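Local coordinates for 26S proteasome regulatory subunit RPN10 (Schizosaccharomyces pombe, PDB 2X5N), which serves as a 26S proteasome subunit that binds K48-linked polyubiquitin and protects ubiquitin chains against disassembly by deubiquitinating enzymes, thereby promoting protein degradation, at residues R126-M131 / D157-S162; A151-I156 / C165-I170. One frame throughout, in Å; residues are numbered along the deposited sequence. Where two conformers were deposited one is given.

Contact 1: residues R126-M131 / D157-S162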
loop_
_atom_site.group_PDB
_atom_site.type_symbol
_atom_site.label_atom_id
_atom_site.label_comp_id
_atom_site.label_asym_id
_atom_site.label_seq_id
_atom_site.Cartn_x
_atom_site.Cartn_y
_atom_site.Cartn_z
ATOM N N ARG A 126 -16.461 -8.221 1.955
ATOM C CA ARG A 126 -16.021 -9.605 1.901
ATOM C C ARG A 126 -14.496 -9.685 1.891
ATOM O O ARG A 126 -13.922 -10.496 2.612
ATOM C CB ARG A 126 -16.559 -10.306 0.657
ATOM C CG ARG A 126 -18.038 -10.666 0.748
ATOM C CD ARG A 126 -18.506 -11.373 -0.512
ATOM N NE ARG A 126 -19.941 -11.626 -0.487
ATOM C CZ ARG A 126 -20.657 -12.007 -1.540
ATOM N NH1 ARG A 126 -20.075 -12.178 -2.719
ATOM N NH2 ARG A 126 -21.962 -12.211 -1.413
ATOM N N LEU A 127 -13.848 -8.844 1.076
ATOM C CA LEU A 127 -12.381 -8.792 1.013
ATOM C C LEU A 127 -11.807 -8.512 2.418
ATOM O O LEU A 127 -10.880 -9.194 2.880
ATOM C CB LEU A 127 -11.929 -7.728 0.004
ATOM C CG LEU A 127 -12.005 -8.101 -1.480
ATOM C CD1 LEU A 127 -12.000 -6.850 -2.362
ATOM C CD2 LEU A 127 -10.860 -9.027 -1.883
ATOM N N ALA A 128 -12.362 -7.504 3.084
ATOM C CA ALA A 128 -11.874 -7.058 4.381
ATOM C C ALA A 128 -12.027 -8.135 5.453
ATOM O O ALA A 128 -11.125 -8.379 6.239
ATOM C CB ALA A 128 -12.626 -5.802 4.799
ATOM N N LYS A 129 -13.185 -8.774 5.492
ATOM C CA LYS A 129 -13.439 -9.754 6.525
ATOM C C LYS A 129 -12.591 -10.987 6.308
ATOM O O LYS A 129 -12.174 -11.622 7.265
ATOM C CB LYS A 129 -14.925 -10.120 6.583
ATOM C CG LYS A 129 -15.803 -8.987 7.103
ATOM C CD LYS A 129 -17.206 -9.463 7.452
ATOM C CE LYS A 129 -17.957 -8.405 8.242
ATOM N NZ LYS A 129 -19.313 -8.851 8.656
ATOM N N ARG A 130 -12.339 -11.317 5.042
ATOM C CA ARG A 130 -11.413 -12.384 4.711
ATOM C C ARG A 130 -9.984 -12.043 5.184
ATOM O O ARG A 130 -9.341 -12.908 5.787
ATOM C CB ARG A 130 -11.453 -12.696 3.198
ATOM C CG ARG A 130 -10.525 -13.813 2.742
ATOM C CD ARG A 130 -10.915 -15.158 3.352
ATOM N NE ARG A 130 -12.226 -15.610 2.894
ATOM C CZ ARG A 130 -12.817 -16.734 3.291
ATOM N NH1 ARG A 130 -12.216 -17.541 4.155
ATOM N NH2 ARG A 130 -14.014 -17.048 2.824
ATOM N N MET A 131 -9.497 -10.816 4.944
ATOM C CA MET A 131 -8.196 -10.400 5.489
ATOM C C MET A 131 -8.161 -10.556 7.007
ATOM O O MET A 131 -7.173 -11.029 7.569
ATOM C CB MET A 131 -7.873 -8.939 5.147
ATOM C CG MET A 131 -7.504 -8.660 3.685
ATOM S SD MET A 131 -6.665 -7.104 3.499
ATOM C CE MET A 131 -5.103 -7.446 4.272
ATOM N N ASP A 157 -12.813 -0.614 8.611
ATOM C CA ASP A 157 -13.495 -0.974 9.837
ATOM C C ASP A 157 -13.737 -2.479 9.889
ATOM O O ASP A 157 -13.621 -3.087 10.945
ATOM C CB ASP A 157 -14.840 -0.236 9.975
ATOM C CG ASP A 157 -14.676 1.235 10.261
ATOM O OD1 ASP A 157 -13.614 1.616 10.787
ATOM O OD2 ASP A 157 -15.621 2.003 9.971
ATOM N N ALA A 158 -14.036 -3.087 8.739
ATOM C CA ALA A 158 -14.308 -4.527 8.683
ATOM C C ALA A 158 -13.043 -5.378 8.805
ATOM O O ALA A 158 -13.099 -6.520 9.267
ATOM C CB ALA A 158 -15.042 -4.880 7.401
ATOM N N ALA A 159 -11.910 -4.835 8.371
ATOM C CA ALA A 159 -10.635 -5.555 8.407
ATOM C C ALA A 159 -9.988 -5.434 9.782
ATOM O O ALA A 159 -9.148 -6.268 10.157
ATOM C CB ALA A 159 -9.683 -4.999 7.345
ATOM N N ASN A 160 -10.338 -4.383 10.513
ATOM C CA ASN A 160 -9.519 -3.973 11.657
ATOM C C ASN A 160 -9.557 -4.964 12.809
ATOM O O ASN A 160 -10.579 -5.566 13.103
ATOM C CB ASN A 160 -9.970 -2.587 12.122
ATOM C CG ASN A 160 -8.880 -1.786 12.782
ATOM O OD1 ASN A 160 -7.754 -2.215 12.914
ATOM N ND2 ASN A 160 -9.224 -0.581 13.190
ATOM N N SER A 161 -8.412 -5.139 13.443
ATOM C CA SER A 161 -8.297 -5.967 14.619
ATOM C C SER A 161 -7.225 -5.340 15.494
ATOM O O SER A 161 -6.121 -5.117 15.042
ATOM C CB SER A 161 -7.890 -7.380 14.238
ATOM O OG SER A 161 -8.005 -8.234 15.364
ATOM N N SER A 162 -7.560 -5.057 16.746
ATOM C CA SER A 162 -6.598 -4.487 17.683
ATOM C C SER A 162 -5.958 -3.193 17.145
ATOM O O SER A 162 -4.780 -2.952 17.370
ATOM C CB SER A 162 -5.500 -5.507 17.989
ATOM O OG SER A 162 -6.044 -6.707 18.521
#

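Contact 2: residues A151-I156 / C165-I170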
loop_
_atom_site.group_PDB
_atom_site.type_symbol
_atom_site.label_atom_id
_atom_site.label_comp_id
_atom_site.label_asym_id
_atom_site.label_seq_id
_atom_site.Cartn_x
_atom_site.Cartn_y
_atom_site.Cartn_z
ATOM N N ALA A 151 -16.626 4.213 1.210
ATOM C CA ALA A 151 -16.547 2.766 1.060
ATOM C C ALA A 151 -15.274 2.228 1.700
ATOM O O ALA A 151 -15.272 1.163 2.301
ATOM C CB ALA A 151 -16.601 2.384 -0.409
ATOM N N LEU A 152 -14.183 2.965 1.568
ATOM C CA LEU A 152 -12.920 2.505 2.130
ATOM C C LEU A 152 -12.909 2.574 3.655
ATOM O O LEU A 152 -12.205 1.798 4.296
ATOM C CB LEU A 152 -11.742 3.270 1.530
ATOM C CG LEU A 152 -11.377 2.795 0.121
ATOM C CD1 LEU A 152 -10.263 3.635 -0.473
ATOM C CD2 LEU A 152 -10.983 1.327 0.147
ATOM N N GLN A 153 -13.684 3.480 4.243
ATOM C CA GLN A 153 -13.773 3.536 5.699
ATOM C C GLN A 153 -14.466 2.279 6.211
ATOM O O GLN A 153 -14.050 1.689 7.201
ATOM C CB GLN A 153 -14.519 4.790 6.171
ATOM C CG GLN A 153 -14.642 4.911 7.689
ATOM C CD GLN A 153 -13.310 5.118 8.382
ATOM O OE1 GLN A 153 -12.590 6.067 8.087
ATOM N NE2 GLN A 153 -12.983 4.237 9.320
ATOM N N HIS A 154 -15.527 1.857 5.529
ATOM C CA HIS A 154 -16.213 0.631 5.911
ATOM C C HIS A 154 -15.314 -0.597 5.739
ATOM O O HIS A 154 -15.344 -1.514 6.545
ATOM C CB HIS A 154 -17.486 0.456 5.082
ATOM C CG HIS A 154 -18.430 1.615 5.182
ATOM N ND1 HIS A 154 -19.273 1.983 4.155
ATOM C CD2 HIS A 154 -18.653 2.498 6.186
ATOM C CE1 HIS A 154 -19.985 3.032 4.526
ATOM N NE2 HIS A 154 -19.627 3.365 5.753
ATOM N N PHE A 155 -14.524 -0.607 4.678
ATOM C CA PHE A 155 -13.555 -1.664 4.430
ATOM C C PHE A 155 -12.548 -1.764 5.590
ATOM O O PHE A 155 -12.312 -2.840 6.151
ATOM C CB PHE A 155 -12.840 -1.370 3.111
ATOM C CG PHE A 155 -11.650 -2.276 2.828
ATOM C CD1 PHE A 155 -11.796 -3.479 2.160
ATOM C CD2 PHE A 155 -10.383 -1.902 3.225
ATOM C CE1 PHE A 155 -10.714 -4.291 1.898
ATOM C CE2 PHE A 155 -9.291 -2.711 2.969
ATOM C CZ PHE A 155 -9.451 -3.901 2.315
ATOM N N ILE A 156 -11.944 -0.639 5.942
ATOM C CA ILE A 156 -10.959 -0.657 7.014
ATOM C C ILE A 156 -11.602 -1.084 8.338
ATOM O O ILE A 156 -11.018 -1.833 9.098
ATOM C CB ILE A 156 -10.217 0.696 7.107
ATOM C CG1 ILE A 156 -9.278 0.838 5.903
ATOM C CG2 ILE A 156 -9.398 0.762 8.390
ATOM C CD1 ILE A 156 -8.070 -0.070 5.976
ATOM N N CYS A 165 -5.236 -1.539 11.575
ATOM C CA CYS A 165 -5.510 -1.119 10.212
ATOM C C CYS A 165 -5.857 0.364 10.158
ATOM O O CYS A 165 -6.495 0.881 11.069
ATOM C CB CYS A 165 -6.691 -1.907 9.643
ATOM S SG CYS A 165 -6.419 -3.710 9.538
ATOM N N HIS A 166 -5.485 1.038 9.071
ATOM C CA HIS A 166 -5.645 2.489 8.958
ATOM C C HIS A 166 -6.061 2.910 7.570
ATOM O O HIS A 166 -5.595 2.352 6.585
ATOM C CB HIS A 166 -4.338 3.231 9.306
ATOM C CG HIS A 166 -3.775 2.812 10.616
ATOM N ND1 HIS A 166 -2.997 1.687 10.768
ATOM C CD2 HIS A 166 -3.924 3.339 11.850
ATOM C CE1 HIS A 166 -2.684 1.542 12.044
ATOM N NE2 HIS A 166 -3.229 2.537 12.722
ATOM N N LEU A 167 -6.930 3.904 7.529
ATOM C CA LEU A 167 -7.254 4.616 6.306
ATOM C C LEU A 167 -6.710 6.028 6.440
ATOM O O LEU A 167 -7.100 6.774 7.353
ATOM C CB LEU A 167 -8.759 4.649 6.090
ATOM C CG LEU A 167 -9.205 5.455 4.873
ATOM C CD1 LEU A 167 -8.649 4.910 3.582
ATOM C CD2 LEU A 167 -10.720 5.480 4.829
ATOM N N VAL A 168 -5.802 6.381 5.539
ATOM C CA VAL A 168 -5.183 7.702 5.511
ATOM C C VAL A 168 -5.665 8.332 4.198
ATOM O O VAL A 168 -5.287 7.897 3.103
ATOM C CB VAL A 168 -3.649 7.620 5.557
ATOM C CG1 VAL A 168 -3.004 9.007 5.403
ATOM C CG2 VAL A 168 -3.195 6.914 6.848
ATOM N N SER A 169 -6.476 9.382 4.298
ATOM C CA SER A 169 -7.114 9.991 3.136
ATOM C C SER A 169 -6.547 11.387 2.997
ATOM O O SER A 169 -6.688 12.185 3.916
ATOM C CB SER A 169 -8.626 10.066 3.364
ATOM O OG SER A 169 -9.175 8.788 3.572
ATOM N N ILE A 170 -5.938 11.686 1.852
ATOM C CA ILE A 170 -5.244 12.956 1.699
ATOM C C ILE A 170 -5.738 13.629 0.439
ATOM O O ILE A 170 -5.488 13.132 -0.646
ATOM C CB ILE A 170 -3.744 12.747 1.528
ATOM C CG1 ILE A 170 -3.158 11.989 2.725
ATOM C CG2 ILE A 170 -3.035 14.086 1.340
ATOM C CD1 ILE A 170 -3.268 12.721 4.031
#

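Contact 1: residues R126-M131 / D157-S162
Ala128 meets Ala158 methyl to methyl, their CB atoms 3.7 Å apart, and the same Ala128 CB lies 4.0 Å from the CB of Ala159. Three alanines therefore make most of this contact between two helices, and their small size explains how near the backbones come: the CA atoms of Ala128 and Ala159 are separated by just 4.5 Å. A methyl group is small enough for the two backbones to approach this closely. The Ala128 methyl also lies against the main chain, its CB 3.8 Å from the backbone N of Ala159. In return, the CA-H of Ala159 is directed at the carbonyl O of Ala128, with CA and O 3.6 Å apart and an angle of 143° at the hydrogen. No conventional hydrogen bond links the segments, so this weak polar contact adds to what is otherwise van der Waals packing. The helices are 121-133 and 151-159 of the von Willebrand factor A domain, a Rossmann-like alpha/beta fold in which helices cover a central sheet, and here the second helix is at its last turn, since Asn160 is the first residue to leave helical geometry. Beneath them, Met131 and Ala159 both rest on Ile138 of strand 136-143, while Phe155, one turn before Ala159 in helix 151-159, packs against Ala128. At the outer margin, Lys129 lends only the aliphatic part of its side chain. Its CG sits beside the backbone N (chi1 -69°) and comes within 4.2 Å of Ala158 CB; beyond CG the chain runs on extended. A lysine suits this margin, since its CG can cover the alanine methyl while the residue stays exposed.

Contact 2: residues A151-I156 / C165-I170
Leu167 pushes its side chain from the strand against helix 151-156, resting CD2 3.6 Å from the backbone N of Gln153 and CD1 4.1 Å from Leu152 CB. Its CG is anti to the backbone N (chi1 176°), and this carries the forked end out to the helix; a leucine suits the place because its two methyls can cover adjoining parts of the helix surface, at Leu152 and Gln153. Gln153, bent at chi2 (66°), brings OE1 to 3.8 Å from Leu167 CD2, while its NE2 is hydrogen-bonded to Asp157 one turn on.

Ile156 spreads its branches over three strand-side residues. Its beta-branch lets two arms leave CB in different directions: CG1 lies 3.9 Å from Leu167 CB, and CG2, turned anti to the backbone N, meets Cys165 CB at 4.0 Å. CD1 reaches the carbonyl O of His166 at 3.5 Å. With Ile156 cut back to an alanine, a gap would probably open beside Leu167 CB, and Cys165 CB would lose one of its apolar neighbours.

Leu152 and Leu167 both also touch Ile140 of strand 136-143. The helix runs nearly antiparallel to strand 166-170 (159°), 8.3 Å away between axes, and joins it to its parallel neighbour 136-143 in a beta-alpha-beta crossover, the unit from which the Rossmann-like von Willebrand factor A domain is built.

Helix 151-159 is common to both contacts: one side of its first turns, through Leu152, Gln153 and Ile156, packs on strand 166-170 and Cys165 in contact 2, and its last turn meets helix 121-133 in contact 1. The centres lie about 11 Å apart. Along the chain the segments alternate, 126-131, 151-156, 157-162 and 165-170, with strand 136-143 running between the two helices. The contacts also touch directly, through a probable hydrogen bond from Cys165 N to Asn160 OD1 and packing of Leu127 on Phe155. The helix connecting the last two parallel strands is thus held along one side by the edge strand and near its C-terminal end by the preceding helix, so both contacts belong to one layer of the domain.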